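Local coordinates for chorismate mutase (Burkholderia thailandensis, PDB 6CNZ), which probably catalyses the rearrangement of chorismate to prephenate, the step that commits chorismate to phenylalanine and tyrosine synthesis, at residues Thr18-Leu23 against Ile123-Arg128; Val34-Trp39 against His98-Pro103; Ile80-Gln85 against Gly164-His169. One frame throughout, in Å; residues are numbered along the deposited sequence.

Contact 1: Thr18-Leu23 against Ile123-Arg128; sequences TNLVAL and IAALAR
A125 and L20 face each other where helix 15-29 passes helix 107-129, and between them they account for more than half of the surface this contact buries. The two short helical segments run nearly antiparallel, at 152° between their N-to-C directions, and their axes come within 9.1 Å. The CA atoms of L20 and A125 are 5.5 Å apart, which is consistent with the small side chain of A125.

The methyl of A125 sits between two leucines one turn apart, with its CB 3.8 Å from CD1 of L20 and 3.9 Å from CD1 of L23. L20 holds CG anti to its backbone N (chi1 -172°), swinging it toward the other helix. There CD1 meets CB of A125 and the backbone N of L126, while CD2 reaches CD1 of L126 at 4.0 Å, the two leucine side chains crossing at a slant. Y71 and F75 of helix 69-96 also pack on L126, and F75 touches L20 as well.

The polar edge works differently. ND2 of N19 and NH1 of R128 do not bond directly; each donates to one shared water, which lies in the guanidinium plane 2.9 Å from ND2 of N19. The same arginine also bonds across the dimer interface, from NH2 to T151 OG1 and from NH1 to N148 O of the second subunit.

The direct contacts between the helices are therefore apolar; the one polar link, N19 to R128, runs through a water, and the arginine's other directional bonds are spent on the partner chain.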
ATOM      1  N   THR A  18       9.613   3.323   9.126  1.00 24.67           N
ATOM      2  CA  THR A  18       8.477   2.423   8.957  1.00 21.68           C
ATOM      3  C   THR A  18       7.565   2.882   7.828  1.00 21.15           C
ATOM      4  O   THR A  18       7.097   2.069   7.017  1.00 27.21           O
ATOM      5  CB  THR A  18       7.695   2.345  10.270  1.00 31.50           C
ATOM      6  OG1 THR A  18       8.595   2.087  11.352  1.00 36.91           O
ATOM      7  CG2 THR A  18       6.662   1.230  10.205  1.00 30.99           C
ATOM      8  N   ASN A  19       7.294   4.186   7.762  1.00 28.76           N
ATOM      9  CA  ASN A  19       6.453   4.720   6.695  1.00 30.01           C
ATOM     10  C   ASN A  19       7.135   4.587   5.344  1.00 27.60           C
ATOM     11  O   ASN A  19       6.484   4.254   4.342  1.00 22.33           O
ATOM     12  CB  ASN A  19       6.109   6.174   6.992  1.00 27.26           C
ATOM     13  CG  ASN A  19       4.851   6.307   7.840  1.00 30.25           C
ATOM     14  OD1 ASN A  19       4.015   5.407   7.865  1.00 33.54           O
ATOM     15  ND2 ASN A  19       4.696   7.442   8.500  1.00 35.71           N
ATOM     16  N   LEU A  20       8.453   4.800   5.311  1.00 19.84           N
ATOM     17  CA  LEU A  20       9.213   4.657   4.070  1.00 29.41           C
ATOM     18  C   LEU A  20       9.133   3.228   3.533  1.00 27.40           C
ATOM     19  O   LEU A  20       8.897   3.011   2.338  1.00 25.47           O
ATOM     20  CB  LEU A  20      10.678   5.060   4.308  1.00 23.64           C
ATOM     21  CG  LEU A  20      11.552   5.143   3.058  1.00 26.55           C
ATOM     22  CD1 LEU A  20      10.986   6.203   2.109  1.00 26.13           C
ATOM     23  CD2 LEU A  20      12.996   5.455   3.405  1.00 22.99           C
ATOM     24  N   VAL A  21       9.351   2.237   4.404  1.00 21.35           N
ATOM     25  CA  VAL A  21       9.232   0.830   4.008  1.00 19.26           C
ATOM     26  C   VAL A  21       7.843   0.545   3.437  1.00 19.20           C
ATOM     27  O   VAL A  21       7.698  -0.054   2.366  1.00 24.68           O
ATOM     28  CB  VAL A  21       9.549  -0.079   5.215  1.00 20.02           C
ATOM     29  CG1 VAL A  21       9.298  -1.567   4.890  1.00 22.01           C
ATOM     30  CG2 VAL A  21      10.974   0.133   5.668  1.00 20.29           C
ATOM     31  N   ALA A  22       6.800   0.963   4.151  1.00 20.16           N
ATOM     32  CA  ALA A  22       5.438   0.668   3.710  1.00 20.04           C
ATOM     33  C   ALA A  22       5.165   1.246   2.332  1.00 22.86           C
ATOM     34  O   ALA A  22       4.576   0.577   1.473  1.00 20.70           O
ATOM     35  CB  ALA A  22       4.427   1.213   4.719  1.00 21.00           C
ATOM     36  N   LEU A  23       5.617   2.476   2.086  1.00 20.71           N
ATOM     37  CA  LEU A  23       5.335   3.092   0.796  1.00 26.89           C
ATOM     38  C   LEU A  23       6.172   2.461  -0.308  1.00 21.14           C
ATOM     39  O   LEU A  23       5.676   2.259  -1.430  1.00 21.77           O
ATOM     40  CB  LEU A  23       5.556   4.604   0.872  1.00 26.00           C
ATOM     41  CG  LEU A  23       4.494   5.361   1.696  1.00 25.29           C
ATOM     42  CD1 LEU A  23       5.013   6.743   2.096  1.00 27.13           C
ATOM     43  CD2 LEU A  23       3.127   5.453   0.960  1.00 23.05           C
ATOM     44  N   ILE A 123       8.860  10.844  -1.838  1.00 31.52           N
ATOM     45  CA  ILE A 123       9.786  11.959  -1.656  1.00 34.45           C
ATOM     46  C   ILE A 123       9.578  12.599  -0.293  1.00 34.81           C
ATOM     47  O   ILE A 123      10.542  12.917   0.407  1.00 32.50           O
ATOM     48  CB  ILE A 123       9.648  12.982  -2.797  1.00 29.77           C
ATOM     49  CG1 ILE A 123      10.191  12.371  -4.081  1.00 43.91           C
ATOM     50  CG2 ILE A 123      10.405  14.261  -2.473  1.00 31.57           C
ATOM     51  CD1 ILE A 123      10.330  13.364  -5.193  1.00 45.20           C
ATOM     52  N   ALA A 124       8.321  12.769   0.120  1.00 37.59           N
ATOM     53  CA  ALA A 124       8.053  13.306   1.451  1.00 34.04           C
ATOM     54  C   ALA A 124       8.497  12.335   2.545  1.00 36.10           C
ATOM     55  O   ALA A 124       9.002  12.759   3.595  1.00 31.03           O
ATOM     56  CB  ALA A 124       6.567  13.636   1.590  1.00 36.05           C
ATOM     57  N   ALA A 125       8.316  11.029   2.323  1.00 30.72           N
ATOM     58  CA  ALA A 125       8.764  10.055   3.311  1.00 33.79           C
ATOM     59  C   ALA A 125      10.284  10.039   3.416  1.00 32.78           C
ATOM     60  O   ALA A 125      10.830   9.935   4.518  1.00 32.75           O
ATOM     61  CB  ALA A 125       8.246   8.657   2.963  1.00 28.44           C
ATOM     62  N   LEU A 126      10.979  10.139   2.278  1.00 34.80           N
ATOM     63  CA  LEU A 126      12.437  10.179   2.290  1.00 32.43           C
ATOM     64  C   LEU A 126      12.949  11.402   3.044  1.00 38.60           C
ATOM     65  O   LEU A 126      13.943  11.318   3.779  1.00 40.57           O
ATOM     66  CB  LEU A 126      12.960  10.177   0.851  1.00 36.23           C
ATOM     67  CG  LEU A 126      14.385   9.693   0.562  1.00 30.58           C
ATOM     68  CD1 LEU A 126      14.572   8.233   0.988  1.00 27.40           C
ATOM     69  CD2 LEU A 126      14.673   9.852  -0.922  1.00 32.13           C
ATOM     70  N   ALA A 127      12.287  12.550   2.862  1.00 31.12           N
ATOM     71  CA  ALA A 127      12.673  13.764   3.578  1.00 30.96           C
ATOM     72  C   ALA A 127      12.678  13.546   5.084  1.00 32.51           C
ATOM     73  O   ALA A 127      13.523  14.102   5.792  1.00 35.31           O
ATOM     74  CB  ALA A 127      11.729  14.916   3.228  1.00 38.73           C
ATOM     75  N   ARG A 128      11.735  12.753   5.600  1.00 32.37           N
ATOM     76  CA  ARG A 128      11.730  12.517   7.039  1.00 29.88           C
ATOM     77  C   ARG A 128      12.813  11.543   7.454  1.00 34.14           C
ATOM     78  O   ARG A 128      13.208  11.535   8.625  1.00 38.88           O
ATOM     79  CB  ARG A 128      10.373  12.001   7.509  1.00 31.53           C
ATOM     80  CG  ARG A 128       9.284  13.066   7.494  1.00 38.60           C
ATOM     81  CD  ARG A 128       7.930  12.449   7.757  1.00 45.47           C
ATOM     82  NE  ARG A 128       6.843  13.373   7.452  1.00 45.98           N
ATOM     83  CZ  ARG A 128       5.557  13.070   7.579  1.00 43.05           C
ATOM     84  NH1 ARG A 128       5.208  11.867   8.011  1.00 35.52           N
ATOM     85  NH2 ARG A 128       4.623  13.962   7.272  1.00 43.09           N
TER
HETATM   86  O   HOH W   1       6.876   9.377   8.305  1.00 41.91           O

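Contact 2: Val34-Trp39 against His98-Pro103; sequences VAHWKW and HGPEGP
H36 reaches out from helix 31-41 to meet P100 in the loop that follows helix 69-96. A chi1 of -170° swings the imidazole away from the backbone N, beside the carbonyl carbon, and the proline lies over one face of it. CG of P100 stands 3.6 Å from the centroid of the H36 ring and only 6° off the ring normal, a well-centred CH-pi contact. At the ring edge, in plane, NE2 of H36 gives a weak hydrogen bond to O of G102, 3.2 Å long and bent to 122°. At the backbone angles of G102 a side chain would be jammed against the carbonyl O of E101.

One turn further on, W39 brings its indole to the start of the loop. NE1 of W39 lies 3.7 Å from CA of G99, where there is no side chain to push the ring away. A water in the indole plane accepts from both NE1 of W39, at 2.9 Å, and N of G99. F91 and W94 of helix 69-96 meet the same indole edge-to-face.

The loop is thus held by ring-face packing, a bent hydrogen bond and a shared water; with so little straight hydrogen bonding, shape and dispersion probably do most of the work at this surface.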
ATOM      1  N   VAL A  34       1.918  -3.737 -13.758  1.00 22.19           N
ATOM      2  CA  VAL A  34       2.761  -3.265 -14.856  1.00 23.64           C
ATOM      3  C   VAL A  34       3.236  -4.452 -15.685  1.00 24.78           C
ATOM      4  O   VAL A  34       3.089  -4.478 -16.912  1.00 29.99           O
ATOM      5  CB  VAL A  34       3.961  -2.449 -14.323  1.00 26.68           C
ATOM      6  CG1 VAL A  34       4.883  -2.068 -15.474  1.00 20.63           C
ATOM      7  CG2 VAL A  34       3.511  -1.195 -13.577  1.00 23.58           C
ATOM      8  N   ALA A  35       3.813  -5.457 -15.015  1.00 25.22           N
ATOM      9  CA  ALA A  35       4.307  -6.635 -15.716  1.00 22.54           C
ATOM     10  C   ALA A  35       3.192  -7.304 -16.498  1.00 22.01           C
ATOM     11  O   ALA A  35       3.366  -7.661 -17.670  1.00 21.28           O
ATOM     12  CB  ALA A  35       4.922  -7.624 -14.720  1.00 19.08           C
ATOM     13  N   HIS A  36       2.042  -7.496 -15.848  1.00 24.84           N
ATOM     14  CA  HIS A  36       0.887  -8.124 -16.489  1.00 23.52           C
ATOM     15  C   HIS A  36       0.478  -7.365 -17.759  1.00 26.58           C
ATOM     16  O   HIS A  36       0.284  -7.963 -18.826  1.00 25.82           O
ATOM     17  CB  HIS A  36      -0.252  -8.192 -15.458  1.00 26.98           C
ATOM     18  CG  HIS A  36      -1.433  -9.023 -15.866  1.00 31.75           C
ATOM     19  ND1 HIS A  36      -2.498  -9.253 -15.016  1.00 34.16           N
ATOM     20  CD2 HIS A  36      -1.727  -9.674 -17.018  1.00 27.55           C
ATOM     21  CE1 HIS A  36      -3.404  -9.994 -15.632  1.00 34.27           C
ATOM     22  NE2 HIS A  36      -2.961 -10.262 -16.847  1.00 34.90           N
ATOM     23  N   TRP A  37       0.376  -6.042 -17.677  1.00 23.42           N
ATOM     24  CA  TRP A  37       0.058  -5.258 -18.874  1.00 26.83           C
ATOM     25  C   TRP A  37       1.121  -5.425 -19.964  1.00 30.07           C
ATOM     26  O   TRP A  37       0.791  -5.606 -21.146  1.00 30.62           O
ATOM     27  CB  TRP A  37      -0.100  -3.787 -18.497  1.00 23.38           C
ATOM     28  CG  TRP A  37      -0.597  -2.954 -19.615  1.00 29.45           C
ATOM     29  CD1 TRP A  37      -1.911  -2.694 -19.928  1.00 29.00           C
ATOM     30  CD2 TRP A  37       0.195  -2.266 -20.597  1.00 34.78           C
ATOM     31  NE1 TRP A  37      -1.974  -1.876 -21.030  1.00 38.09           N
ATOM     32  CE2 TRP A  37      -0.701  -1.601 -21.462  1.00 36.06           C
ATOM     33  CE3 TRP A  37       1.569  -2.148 -20.826  1.00 41.75           C
ATOM     34  CZ2 TRP A  37      -0.263  -0.830 -22.548  1.00 47.90           C
ATOM     35  CZ3 TRP A  37       2.007  -1.369 -21.911  1.00 45.70           C
ATOM     36  CH2 TRP A  37       1.091  -0.725 -22.753  1.00 48.32           C
ATOM     37  N   LYS A  38       2.403  -5.385 -19.585  1.00 23.68           N
ATOM     38  CA  LYS A  38       3.484  -5.535 -20.571  1.00 25.93           C
ATOM     39  C   LYS A  38       3.534  -6.939 -21.166  1.00 25.64           C
ATOM     40  O   LYS A  38       3.882  -7.099 -22.342  1.00 23.07           O
ATOM     41  CB  LYS A  38       4.821  -5.179 -19.922  1.00 22.02           C
ATOM     42  CG  LYS A  38       4.949  -3.679 -19.608  1.00 22.49           C
ATOM     43  CD  LYS A  38       6.308  -3.350 -18.997  1.00 24.73           C
ATOM     44  CE  LYS A  38       6.622  -1.848 -19.053  1.00 35.78           C
ATOM     45  NZ  LYS A  38       7.593  -1.462 -17.973  1.00 47.55           N
ATOM     46  N   TRP A  39       3.168  -7.958 -20.376  1.00 24.36           N
ATOM     47  CA  TRP A  39       3.118  -9.334 -20.869  1.00 24.31           C
ATOM     48  C   TRP A  39       2.077  -9.494 -21.972  1.00 29.85           C
ATOM     49  O   TRP A  39       2.303 -10.210 -22.963  1.00 25.06           O
ATOM     50  CB  TRP A  39       2.801 -10.279 -19.705  1.00 24.50           C
ATOM     51  CG  TRP A  39       2.668 -11.740 -20.092  1.00 28.49           C
ATOM     52  CD1 TRP A  39       1.517 -12.414 -20.372  1.00 25.96           C
ATOM     53  CD2 TRP A  39       3.738 -12.686 -20.249  1.00 21.70           C
ATOM     54  NE1 TRP A  39       1.798 -13.728 -20.666  1.00 28.39           N
ATOM     55  CE2 TRP A  39       3.156 -13.918 -20.604  1.00 24.10           C
ATOM     56  CE3 TRP A  39       5.133 -12.615 -20.086  1.00 27.05           C
ATOM     57  CZ2 TRP A  39       3.917 -15.075 -20.824  1.00 27.44           C
ATOM     58  CZ3 TRP A  39       5.898 -13.772 -20.303  1.00 26.82           C
ATOM     59  CH2 TRP A  39       5.283 -14.983 -20.662  1.00 28.68           C
ATOM     60  N   HIS A  98       2.092 -20.242 -17.895  1.00 51.91           N
ATOM     61  CA  HIS A  98       1.350 -19.307 -18.712  1.00 49.49           C
ATOM     62  C   HIS A  98       1.258 -18.028 -17.905  1.00 42.70           C
ATOM     63  O   HIS A  98       1.599 -17.995 -16.720  1.00 44.68           O
ATOM     64  CB  HIS A  98      -0.035 -19.845 -19.047  1.00 48.61           C
ATOM     65  CG  HIS A  98      -0.798 -20.262 -17.831  1.00 56.23           C
ATOM     66  ND1 HIS A  98      -1.346 -19.352 -16.954  1.00 57.52           N
ATOM     67  CD2 HIS A  98      -1.056 -21.486 -17.315  1.00 60.31           C
ATOM     68  CE1 HIS A  98      -1.939 -19.997 -15.965  1.00 60.58           C
ATOM     69  NE2 HIS A  98      -1.776 -21.294 -16.158  1.00 62.53           N
ATOM     70  N   GLY A  99       0.786 -16.974 -18.543  1.00 39.40           N
ATOM     71  CA  GLY A  99       0.582 -15.739 -17.843  1.00 29.15           C
ATOM     72  C   GLY A  99      -0.569 -15.826 -16.868  1.00 34.91           C
ATOM     73  O   GLY A  99      -1.177 -16.886 -16.640  1.00 32.48           O
ATOM     74  N   PRO A 100      -0.890 -14.692 -16.268  1.00 34.36           N
ATOM     75  CA  PRO A 100      -2.044 -14.634 -15.372  1.00 38.54           C
ATOM     76  C   PRO A 100      -3.329 -14.884 -16.137  1.00 52.17           C
ATOM     77  O   PRO A 100      -3.440 -14.581 -17.329  1.00 44.33           O
ATOM     78  CB  PRO A 100      -2.008 -13.198 -14.823  1.00 40.04           C
ATOM     79  CG  PRO A 100      -0.641 -12.666 -15.160  1.00 38.69           C
ATOM     80  CD  PRO A 100      -0.188 -13.400 -16.392  1.00 37.48           C
ATOM     81  N   GLU A 101      -4.281 -15.492 -15.437  1.00 60.31           N
ATOM     82  CA  GLU A 101      -5.674 -15.460 -15.840  1.00 62.35           C
ATOM     83  C   GLU A 101      -6.218 -14.050 -15.632  1.00 56.43           C
ATOM     84  O   GLU A 101      -5.778 -13.315 -14.745  1.00 66.32           O
ATOM     85  CB  GLU A 101      -6.476 -16.474 -15.016  1.00 71.82           C
ATOM     86  CG  GLU A 101      -6.119 -16.433 -13.524  1.00 80.49           C
ATOM     87  CD  GLU A 101      -6.699 -17.592 -12.723  1.00 91.41           C
ATOM     88  OE1 GLU A 101      -7.921 -17.592 -12.455  1.00 96.40           O
ATOM     89  OE2 GLU A 101      -5.925 -18.505 -12.360  1.00 91.66           O
ATOM     90  N   GLY A 102      -7.167 -13.661 -16.465  1.00 52.13           N
ATOM     91  CA  GLY A 102      -7.817 -12.387 -16.284  1.00 44.80           C
ATOM     92  C   GLY A 102      -7.112 -11.261 -17.005  1.00 38.47           C
ATOM     93  O   GLY A 102      -5.929 -11.345 -17.329  1.00 33.74           O
ATOM     94  N   PRO A 103      -7.837 -10.179 -17.276  1.00 45.57           N
ATOM     95  CA  PRO A 103      -7.260  -9.080 -18.062  1.00 38.00           C
ATOM     96  C   PRO A 103      -6.347  -8.201 -17.229  1.00 36.42           C
ATOM     97  O   PRO A 103      -6.483  -8.096 -16.007  1.00 35.63           O
ATOM     98  CB  PRO A 103      -8.491  -8.295 -18.526  1.00 38.72           C
ATOM     99  CG  PRO A 103      -9.529  -8.555 -17.437  1.00 40.61           C
ATOM    100  CD  PRO A 103      -9.249  -9.944 -16.904  1.00 39.32           C
TER
HETATM  101  O   HOH W   2      -0.229 -15.768 -21.281  1.00 48.77           O

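Contact 3: Ile80-Gln85 against Gly164-His169; sequences IAASKQ and GTALSH
Q85 turns its side chain away from its own backbone N (chi1 -172°) and stays extended beyond CG, carrying its amide across to T165. On the other side, T165 has chi1 -60°, which places OG1 beside its own backbone N and CG2 on the side away from it, so that the two branches face largely different partners. OG1 of T165 donates to OE1 of Q85 at 2.8 Å, arriving in the carbonyl plane on a lone pair, with a C=O...donor angle of 131°. The methyl branch of T165, CG2, faces the alanines, 4.0 Å from CB of A81 and packed against the backbone N of A82, and also lies beside OE1 of Q85.

Beside this polar link the two backbones draw close through small residues. CB of A82 touches CB of A166 at 3.7 Å, and their CA atoms are 5.3 Å apart. The contact joins the long helix 69-96 to the last turn of helix 157-166 within an all-helical chain, as expected for a type II chorismate mutase; L28 of helix 15-29 also packs on A82. No residue of the second subunit touches either segment.

Just past A166 the short helix ends, and L167 is the first residue to leave helical backbone angles. The carbonyl of T165 takes two donors there: N of S168, and OG of S168 at 2.9 Å, the hydroxyl tilted out of the carbonyl plane. Helix 69-96 reaches this end too, since Q79 gives its NE2 to O of A166 and D78 accepts a hydrogen bond from ND1 of H169.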
ATOM      1  N   ILE A  80      13.212   1.971  -9.447  1.00 26.40           N
ATOM      2  CA  ILE A  80      13.176   1.466 -10.820  1.00 28.02           C
ATOM      3  C   ILE A  80      13.847   0.092 -10.910  1.00 32.04           C
ATOM      4  O   ILE A  80      13.267  -0.864 -11.440  1.00 34.47           O
ATOM      5  CB  ILE A  80      13.835   2.494 -11.762  1.00 29.52           C
ATOM      6  CG1 ILE A  80      12.991   3.772 -11.814  1.00 26.08           C
ATOM      7  CG2 ILE A  80      14.077   1.914 -13.173  1.00 28.10           C
ATOM      8  CD1 ILE A  80      13.754   4.993 -12.338  1.00 25.74           C
ATOM      9  N   ALA A  81      15.079  -0.030 -10.392  1.00 31.62           N
ATOM     10  CA  ALA A  81      15.770  -1.323 -10.407  1.00 27.70           C
ATOM     11  C   ALA A  81      14.922  -2.421  -9.772  1.00 24.76           C
ATOM     12  O   ALA A  81      14.852  -3.547 -10.283  1.00 23.49           O
ATOM     13  CB  ALA A  81      17.107  -1.212  -9.667  1.00 25.41           C
ATOM     14  N   ALA A  82      14.294  -2.105  -8.636  1.00 26.96           N
ATOM     15  CA  ALA A  82      13.480  -3.077  -7.908  1.00 31.45           C
ATOM     16  C   ALA A  82      12.241  -3.465  -8.702  1.00 27.26           C
ATOM     17  O   ALA A  82      11.866  -4.647  -8.757  1.00 23.67           O
ATOM     18  CB  ALA A  82      13.075  -2.499  -6.549  1.00 19.91           C
ATOM     19  N   SER A  83      11.593  -2.478  -9.321  1.00 23.44           N
ATOM     20  CA  SER A  83      10.434  -2.762 -10.164  1.00 24.98           C
ATOM     21  C   SER A  83      10.817  -3.692 -11.313  1.00 30.86           C
ATOM     22  O   SER A  83      10.173  -4.725 -11.539  1.00 32.47           O
ATOM     23  CB  SER A  83       9.850  -1.445 -10.690  1.00 24.24           C
ATOM     24  OG  SER A  83       8.741  -1.669 -11.537  1.00 35.35           O
ATOM     25  N   LYS A  84      11.899  -3.367 -12.021  1.00 23.30           N
ATOM     26  CA  LYS A  84      12.284  -4.176 -13.177  1.00 25.63           C
ATOM     27  C   LYS A  84      12.704  -5.581 -12.758  1.00 30.47           C
ATOM     28  O   LYS A  84      12.408  -6.559 -13.452  1.00 33.32           O
ATOM     29  CB  LYS A  84      13.411  -3.477 -13.950  1.00 27.64           C
ATOM     30  CG  LYS A  84      12.924  -2.288 -14.758  1.00 35.81           C
ATOM     31  CD  LYS A  84      14.047  -1.318 -15.107  1.00 45.55           C
ATOM     32  CE  LYS A  84      14.967  -1.847 -16.185  1.00 54.77           C
ATOM     33  NZ  LYS A  84      15.939  -0.784 -16.615  1.00 55.98           N
ATOM     34  N   GLN A  85      13.416  -5.695 -11.637  1.00 25.58           N
ATOM     35  CA  GLN A  85      13.751  -7.001 -11.089  1.00 31.24           C
ATOM     36  C   GLN A  85      12.494  -7.845 -10.878  1.00 26.85           C
ATOM     37  O   GLN A  85      12.421  -9.001 -11.312  1.00 26.60           O
ATOM     38  CB  GLN A  85      14.507  -6.795  -9.771  1.00 31.78           C
ATOM     39  CG  GLN A  85      15.108  -8.017  -9.132  1.00 39.84           C
ATOM     40  CD  GLN A  85      15.670  -7.670  -7.765  1.00 37.30           C
ATOM     41  OE1 GLN A  85      16.173  -6.566  -7.559  1.00 32.62           O
ATOM     42  NE2 GLN A  85      15.530  -8.579  -6.813  1.00 31.99           N
ATOM     43  N   GLY A 164      14.391  -5.349  -0.880  1.00 29.38           N
ATOM     44  CA  GLY A 164      15.746  -5.064  -0.414  1.00 27.10           C
ATOM     45  C   GLY A 164      16.504  -4.174  -1.385  1.00 28.83           C
ATOM     46  O   GLY A 164      17.132  -3.193  -0.984  1.00 33.31           O
ATOM     47  N   THR A 165      16.435  -4.496  -2.684  1.00 22.23           N
ATOM     48  CA  THR A 165      17.001  -3.614  -3.706  1.00 29.15           C
ATOM     49  C   THR A 165      16.481  -2.190  -3.549  1.00 30.47           C
ATOM     50  O   THR A 165      17.256  -1.227  -3.566  1.00 34.65           O
ATOM     51  CB  THR A 165      16.673  -4.146  -5.106  1.00 32.35           C
ATOM     52  OG1 THR A 165      17.228  -5.454  -5.263  1.00 35.99           O
ATOM     53  CG2 THR A 165      17.242  -3.237  -6.197  1.00 24.82           C
ATOM     54  N   ALA A 166      15.168  -2.045  -3.348  1.00 22.18           N
ATOM     55  CA  ALA A 166      14.555  -0.723  -3.335  1.00 27.02           C
ATOM     56  C   ALA A 166      15.025   0.119  -2.160  1.00 25.21           C
ATOM     57  O   ALA A 166      14.966   1.354  -2.222  1.00 26.53           O
ATOM     58  CB  ALA A 166      13.028  -0.838  -3.294  1.00 29.04           C
ATOM     59  N   LEU A 167      15.437  -0.513  -1.068  1.00 24.56           N
ATOM     60  CA  LEU A 167      15.834   0.218   0.128  1.00 23.76           C
ATOM     61  C   LEU A 167      17.340   0.152   0.366  1.00 29.54           C
ATOM     62  O   LEU A 167      17.799   0.349   1.492  1.00 28.56           O
ATOM     63  CB  LEU A 167      15.060  -0.317   1.330  1.00 22.86           C
ATOM     64  CG  LEU A 167      13.535  -0.189   1.117  1.00 24.12           C
ATOM     65  CD1 LEU A 167      12.723  -1.012   2.116  1.00 18.04           C
ATOM     66  CD2 LEU A 167      13.131   1.284   1.171  1.00 22.07           C
ATOM     67  N   SER A 168      18.123  -0.098  -0.680  1.00 30.13           N
ATOM     68  CA  SER A 168      19.531  -0.424  -0.493  1.00 30.03           C
ATOM     69  C   SER A 168      20.442   0.800  -0.422  1.00 33.61           C
ATOM     70  O   SER A 168      21.629   0.643  -0.120  1.00 33.97           O
ATOM     71  CB  SER A 168      20.004  -1.386  -1.597  1.00 27.88           C
ATOM     72  OG  SER A 168      20.068  -0.762  -2.877  1.00 37.09           O
ATOM     73  N   HIS A 169      19.929   2.016  -0.646  1.00 30.10           N
ATOM     74  CA  HIS A 169      20.731   3.223  -0.437  1.00 29.13           C
ATOM     75  C   HIS A 169      20.009   4.240   0.439  1.00 33.87           C
ATOM     76  O   HIS A 169      20.245   5.448   0.324  1.00 39.74           O
ATOM     77  CB  HIS A 169      21.139   3.865  -1.759  1.00 29.73           C
ATOM     78  CG  HIS A 169      21.937   2.960  -2.637  1.00 35.52           C
ATOM     79  ND1 HIS A 169      21.352   2.069  -3.510  1.00 37.33           N
ATOM     80  CD2 HIS A 169      23.275   2.779  -2.752  1.00 39.99           C
ATOM     81  CE1 HIS A 169      22.295   1.389  -4.140  1.00 39.87           C
ATOM     82  NE2 HIS A 169      23.471   1.801  -3.697  1.00 42.49           N
TER

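Contacts 1 and 3 are neighbours, with centres 15 Å apart, and they meet directly where CG2 of V21 lies 4.1 Å from CD1 of L167. Contact 2 stands apart near the surface: its centre is 29 Å from that of contact 1, on the opposite side of the chain's centre, and 21 Å from that of contact 3, although the nearest atoms of contacts 2 and 3 are about 6 Å apart. Helix 15-29 leads to helix 31-41, so contacts 1 and 2 use successive helices, and both touch the second subunit. Helix 69-96 carries contact 3 and runs on into the loop of contact 2. None of the three includes a bound ligand, so none can be assigned to the active site from the model.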